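Local coordinates for protein probable translation initiation factor eIF-2B subunit epsilon (Schizosaccharomyces pombe, PDB 5B04) that acts as a component of the eIF2B complex, which catalyses the exchange of GDP for GTP on the gamma subunit of translation initiation factor eIF2, at residues 149-161 with 258-270. Numbering follows the deposited sequence.
Sequences DDKNAIMTMVVRE and GKKIHCHVAKENY
Met157 and His264 lie at the middle of a parallel ladder that pairs strand 153-161 with strand 260-266 in the nucleotidyltransferase-like domain; Met157 N donates to His262 O, and His264 N returns a bond to Met157 O at 2.8 Å. On one face the flexible methionines fit against branched Ile261 and small Cys263, packing against Phe177 of strand 175-179 and against helix 243-252: Met157, bent at its thioether, sets CE 3.6 Å from Cys263 SG, while Ile261 CD1 sits 3.5 Å from Met155 CB. The opposite face is more polar, with Thr156 OG1 bonded to His143 and His264 ND1 to Glu142 of helix 137-147. Polar groups close the ends. Lys259 NZ hydrogen-bonds Asn152 OD1 at 2.8 Å, and Lys267 NZ forms a salt bridge with Glu161 OE2 at 3.2 Å, an oxygen shared with Arg215 and with Arg230 of the neighbouring eIF2B gamma subunit. Arg160, a long, flat donor bent at chi2 (58°), reaches past the strand end: Glu268's backbone covers one guanidinium face, and at the edge NH2 gives Asn269 O a nearly straight bond (174°). With an alanine in place of Arg160, the Asn269 carbonyl would probably lose this donor and the Glu268 backbone its flat packing partner. Backbone pairing thus fixes the strands, while the Glu161 end carries a salt bridge to eIF2B gamma.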
loop_
_atom_site.group_PDB
_atom_site.type_symbol
_atom_site.label_atom_id
_atom_site.label_comp_id
_atom_site.label_asym_id
_atom_site.label_seq_id
_atom_site.Cartn_x
_atom_site.Cartn_y
_atom_site.Cartn_z
ATOM N N ASP I 149 -46.445 -21.038 37.044
ATOM C CA ASP I 149 -47.317 -22.182 36.804
ATOM C C ASP I 149 -47.178 -23.217 37.915
ATOM O O ASP I 149 -48.112 -23.970 38.192
ATOM C CB ASP I 149 -47.022 -22.820 35.446
ATOM C CG ASP I 149 -47.868 -22.231 34.332
ATOM O OD1 ASP I 149 -48.979 -22.750 34.093
ATOM O OD2 ASP I 149 -47.425 -21.250 33.698
ATOM N N ASP I 150 -46.014 -23.248 38.556
ATOM C CA ASP I 150 -45.797 -24.153 39.678
ATOM C C ASP I 150 -45.435 -23.382 40.942
ATOM O O ASP I 150 -44.314 -22.897 41.086
ATOM C CB ASP I 150 -44.704 -25.171 39.351
ATOM C CG ASP I 150 -44.784 -26.410 40.222
ATOM O OD1 ASP I 150 -45.245 -26.302 41.377
ATOM O OD2 ASP I 150 -44.393 -27.495 39.747
ATOM N N LYS I 151 -46.390 -23.287 41.860
ATOM C CA LYS I 151 -46.186 -22.566 43.110
ATOM C C LYS I 151 -45.429 -23.419 44.125
ATOM O O LYS I 151 -45.103 -22.953 45.218
ATOM C CB LYS I 151 -47.529 -22.119 43.692
ATOM C CG LYS I 151 -48.413 -21.370 42.707
ATOM C CD LYS I 151 -47.778 -20.057 42.274
ATOM C CE LYS I 151 -48.610 -19.372 41.199
ATOM N NZ LYS I 151 -48.006 -18.083 40.762
ATOM N N ASN I 152 -45.154 -24.668 43.762
ATOM C CA ASN I 152 -44.411 -25.569 44.633
ATOM C C ASN I 152 -42.908 -25.496 44.375
ATOM O O ASN I 152 -42.122 -26.172 45.039
ATOM C CB ASN I 152 -44.907 -27.006 44.466
ATOM C CG ASN I 152 -46.319 -27.195 44.986
ATOM O OD1 ASN I 152 -46.708 -26.599 45.991
ATOM N ND2 ASN I 152 -47.096 -28.028 44.303
ATOM N N ALA I 153 -42.517 -24.676 43.403
ATOM C CA ALA I 153 -41.108 -24.372 43.184
ATOM C C ALA I 153 -40.672 -23.326 44.200
ATOM O O ALA I 153 -40.954 -22.138 44.044
ATOM C CB ALA I 153 -40.875 -23.883 41.765
ATOM N N ILE I 154 -39.984 -23.773 45.244
ATOM C CA ILE I 154 -39.733 -22.934 46.409
ATOM C C ILE I 154 -38.487 -22.057 46.298
ATOM O O ILE I 154 -38.549 -20.854 46.550
ATOM C CB ILE I 154 -39.620 -23.799 47.680
ATOM C CG1 ILE I 154 -40.935 -24.537 47.923
ATOM C CG2 ILE I 154 -39.274 -22.944 48.883
ATOM C CD1 ILE I 154 -42.142 -23.626 47.912
ATOM N N MET I 155 -37.360 -22.650 45.920
ATOM C CA MET I 155 -36.101 -21.913 45.935
ATOM C C MET I 155 -35.193 -22.240 44.749
ATOM O O MET I 155 -35.104 -23.389 44.314
ATOM C CB MET I 155 -35.369 -22.180 47.257
ATOM C CG MET I 155 -33.934 -21.682 47.319
ATOM S SD MET I 155 -33.180 -21.938 48.940
ATOM C CE MET I 155 -32.619 -23.634 48.810
ATOM N N THR I 156 -34.533 -21.211 44.223
ATOM C CA THR I 156 -33.543 -21.378 43.167
ATOM C C THR I 156 -32.137 -21.168 43.721
ATOM O O THR I 156 -31.814 -20.092 44.226
ATOM C CB THR I 156 -33.778 -20.398 42.002
ATOM O OG1 THR I 156 -35.006 -20.726 41.339
ATOM C CG2 THR I 156 -32.634 -20.473 41.003
ATOM N N MET I 157 -31.305 -22.199 43.625
ATOM C CA MET I 157 -29.945 -22.135 44.150
ATOM C C MET I 157 -28.948 -21.667 43.095
ATOM O O MET I 157 -28.699 -22.365 42.113
ATOM C CB MET I 157 -29.521 -23.498 44.699
ATOM C CG MET I 157 -30.341 -23.970 45.888
ATOM S SD MET I 157 -29.773 -25.551 46.546
ATOM C CE MET I 157 -30.221 -26.657 45.211
ATOM N N VAL I 158 -28.381 -20.484 43.307
ATOM C CA VAL I 158 -27.366 -19.948 42.406
ATOM C C VAL I 158 -26.005 -20.571 42.696
ATOM O O VAL I 158 -25.491 -20.469 43.811
ATOM C CB VAL I 158 -27.256 -18.415 42.520
ATOM C CG1 VAL I 158 -26.036 -17.909 41.761
ATOM C CG2 VAL I 158 -28.525 -17.750 42.013
ATOM N N VAL I 159 -25.428 -21.219 41.690
ATOM C CA VAL I 159 -24.127 -21.857 41.839
ATOM C C VAL I 159 -23.168 -21.414 40.739
ATOM O O VAL I 159 -23.584 -20.823 39.742
ATOM C CB VAL I 159 -24.245 -23.391 41.821
ATOM C CG1 VAL I 159 -24.994 -23.881 43.052
ATOM C CG2 VAL I 159 -24.934 -23.855 40.548
ATOM N N ARG I 160 -21.885 -21.703 40.926
ATOM C CA ARG I 160 -20.864 -21.297 39.968
ATOM C C ARG I 160 -20.139 -22.502 39.380
ATOM O O ARG I 160 -19.658 -23.368 40.111
ATOM C CB ARG I 160 -19.856 -20.354 40.628
ATOM C CG ARG I 160 -18.835 -19.766 39.668
ATOM C CD ARG I 160 -19.526 -19.012 38.546
ATOM N NE ARG I 160 -18.598 -18.208 37.755
ATOM C CZ ARG I 160 -17.970 -18.641 36.667
ATOM N NH1 ARG I 160 -18.161 -19.880 36.237
ATOM N NH2 ARG I 160 -17.150 -17.833 36.011
ATOM N N GLU I 161 -20.066 -22.549 38.055
ATOM C CA GLU I 161 -19.355 -23.620 37.369
ATOM C C GLU I 161 -17.854 -23.481 37.599
ATOM O O GLU I 161 -17.288 -22.404 37.413
ATOM C CB GLU I 161 -19.671 -23.601 35.872
ATOM C CG GLU I 161 -19.280 -24.870 35.135
ATOM C CD GLU I 161 -19.569 -24.790 33.650
ATOM O OE1 GLU I 161 -19.052 -23.863 32.991
ATOM O OE2 GLU I 161 -20.318 -25.651 33.142
ATOM N N GLY I 258 -43.860 -32.305 48.809
ATOM C CA GLY I 258 -44.230 -31.893 47.478
ATOM C C GLY I 258 -43.692 -30.574 46.998
ATOM O O GLY I 258 -44.418 -29.798 46.411
ATOM N N LYS I 259 -42.422 -30.316 47.233
ATOM C CA LYS I 259 -41.860 -29.047 46.847
ATOM C C LYS I 259 -40.693 -29.243 45.932
ATOM O O LYS I 259 -40.058 -30.272 45.946
ATOM C CB LYS I 259 -41.461 -28.281 48.074
ATOM C CG LYS I 259 -42.558 -28.264 49.102
ATOM C CD LYS I 259 -43.846 -27.796 48.477
ATOM C CE LYS I 259 -44.153 -26.384 48.920
ATOM N NZ LYS I 259 -45.452 -25.915 48.384
ATOM N N LYS I 260 -40.443 -28.251 45.100
ATOM C CA LYS I 260 -39.472 -28.368 44.049
ATOM C C LYS I 260 -38.336 -27.428 44.315
ATOM O O LYS I 260 -38.547 -26.285 44.645
ATOM C CB LYS I 260 -40.108 -27.998 42.724
ATOM C CG LYS I 260 -40.722 -29.160 41.974
ATOM C CD LYS I 260 -41.615 -28.660 40.858
ATOM C CE LYS I 260 -42.520 -29.755 40.353
ATOM N NZ LYS I 260 -43.127 -30.476 41.496
ATOM N N ILE I 261 -37.122 -27.924 44.173
ATOM C CA ILE I 261 -35.934 -27.118 44.392
ATOM C C ILE I 261 -35.177 -27.005 43.068
ATOM O O ILE I 261 -35.175 -27.940 42.266
ATOM C CB ILE I 261 -35.041 -27.721 45.507
ATOM C CG1 ILE I 261 -34.050 -26.685 46.026
ATOM C CG2 ILE I 261 -34.342 -28.983 45.045
ATOM C CD1 ILE I 261 -34.724 -25.534 46.690
ATOM N N HIS I 262 -34.558 -25.854 42.822
ATOM C CA HIS I 262 -33.948 -25.603 41.519
ATOM C C HIS I 262 -32.538 -25.028 41.597
ATOM O O HIS I 262 -32.156 -24.409 42.590
ATOM C CB HIS I 262 -34.834 -24.660 40.700
ATOM C CG HIS I 262 -36.040 -25.325 40.113
ATOM N ND1 HIS I 262 -35.984 -26.083 38.964
ATOM C CD2 HIS I 262 -37.332 -25.345 40.516
ATOM C CE1 HIS I 262 -37.191 -26.542 38.684
ATOM N NE2 HIS I 262 -38.027 -26.110 39.610
ATOM N N CYS I 263 -31.776 -25.240 40.528
ATOM C CA CYS I 263 -30.415 -24.732 40.423
ATOM C C CYS I 263 -30.248 -23.808 39.225
ATOM O O CYS I 263 -30.827 -24.040 38.163
ATOM C CB CYS I 263 -29.414 -25.883 40.311
ATOM S SG CYS I 263 -29.049 -26.732 41.857
ATOM N N HIS I 264 -29.456 -22.758 39.403
ATOM C CA HIS I 264 -29.022 -21.934 38.285
ATOM C C HIS I 264 -27.503 -21.957 38.203
ATOM O O HIS I 264 -26.818 -21.417 39.071
ATOM C CB HIS I 264 -29.518 -20.496 38.422
ATOM C CG HIS I 264 -29.025 -19.587 37.338
ATOM N ND1 HIS I 264 -29.755 -19.320 36.200
ATOM C CD2 HIS I 264 -27.868 -18.894 37.213
ATOM C CE1 HIS I 264 -29.073 -18.497 35.424
ATOM N NE2 HIS I 264 -27.923 -18.224 36.014
ATOM N N VAL I 265 -26.981 -22.587 37.158
ATOM C CA VAL I 265 -25.541 -22.686 36.981
ATOM C C VAL I 265 -25.001 -21.494 36.202
ATOM O O VAL I 265 -25.205 -21.386 34.992
ATOM C CB VAL I 265 -25.148 -23.986 36.258
ATOM C CG1 VAL I 265 -23.643 -24.041 36.047
ATOM C CG2 VAL I 265 -25.624 -25.194 37.048
ATOM N N ALA I 266 -24.324 -20.594 36.905
ATOM C CA ALA I 266 -23.668 -19.463 36.267
ATOM C C ALA I 266 -22.355 -19.918 35.647
ATOM O O ALA I 266 -21.502 -20.486 36.330
ATOM C CB ALA I 266 -23.431 -18.342 37.266
ATOM N N LYS I 267 -22.201 -19.661 34.365
ATOM C CA LYS I 267 -21.037 -20.062 33.629
ATOM C C LYS I 267 -20.087 -18.914 33.392
ATOM O O LYS I 267 -19.161 -19.032 32.621
ATOM C CB LYS I 267 -21.470 -20.663 32.313
ATOM C CG LYS I 267 -21.743 -22.148 32.402
ATOM C CD LYS I 267 -22.988 -22.562 31.653
ATOM C CE LYS I 267 -23.232 -24.043 31.832
ATOM N NZ LYS I 267 -22.395 -24.828 30.896
ATOM N N GLU I 268 -20.388 -17.765 33.950
ATOM C CA GLU I 268 -19.595 -16.606 33.668
ATOM C C GLU I 268 -19.461 -15.906 34.961
ATOM O O GLU I 268 -19.917 -16.390 35.947
ATOM C CB GLU I 268 -20.178 -15.819 32.524
ATOM C CG GLU I 268 -21.099 -16.579 31.607
ATOM C CD GLU I 268 -22.283 -15.744 31.224
ATOM O OE1 GLU I 268 -22.064 -14.708 30.565
ATOM O OE2 GLU I 268 -23.418 -16.116 31.599
ATOM N N ASN I 269 -18.820 -14.763 34.963
ATOM C CA ASN I 269 -18.648 -14.003 36.171
ATOM C C ASN I 269 -17.862 -14.596 37.293
ATOM O O ASN I 269 -16.862 -15.253 37.066
ATOM C CB ASN I 269 -20.000 -13.394 36.467
ATOM C CG ASN I 269 -20.566 -12.650 35.298
ATOM O OD1 ASN I 269 -19.909 -11.814 34.716
ATOM N ND2 ASN I 269 -21.802 -12.933 34.968
ATOM N N TYR I 270 -18.350 -14.381 38.503
ATOM C CA TYR I 270 -17.627 -14.694 39.711
ATOM C C TYR I 270 -18.634 -14.752 40.798
ATOM O O TYR I 270 -19.538 -13.956 40.826
ATOM C CB TYR I 270 -16.500 -13.771 40.103
ATOM C CG TYR I 270 -15.702 -14.208 41.282
ATOM C CD1 TYR I 270 -14.853 -15.256 41.197
ATOM C CD2 TYR I 270 -15.774 -13.537 42.466
ATOM C CE1 TYR I 270 -14.113 -15.641 42.266
ATOM C CE2 TYR I 270 -15.035 -13.927 43.544
ATOM C CZ TYR I 270 -14.217 -14.965 43.431
ATOM O OH TYR I 270 -13.483 -15.357 44.486
#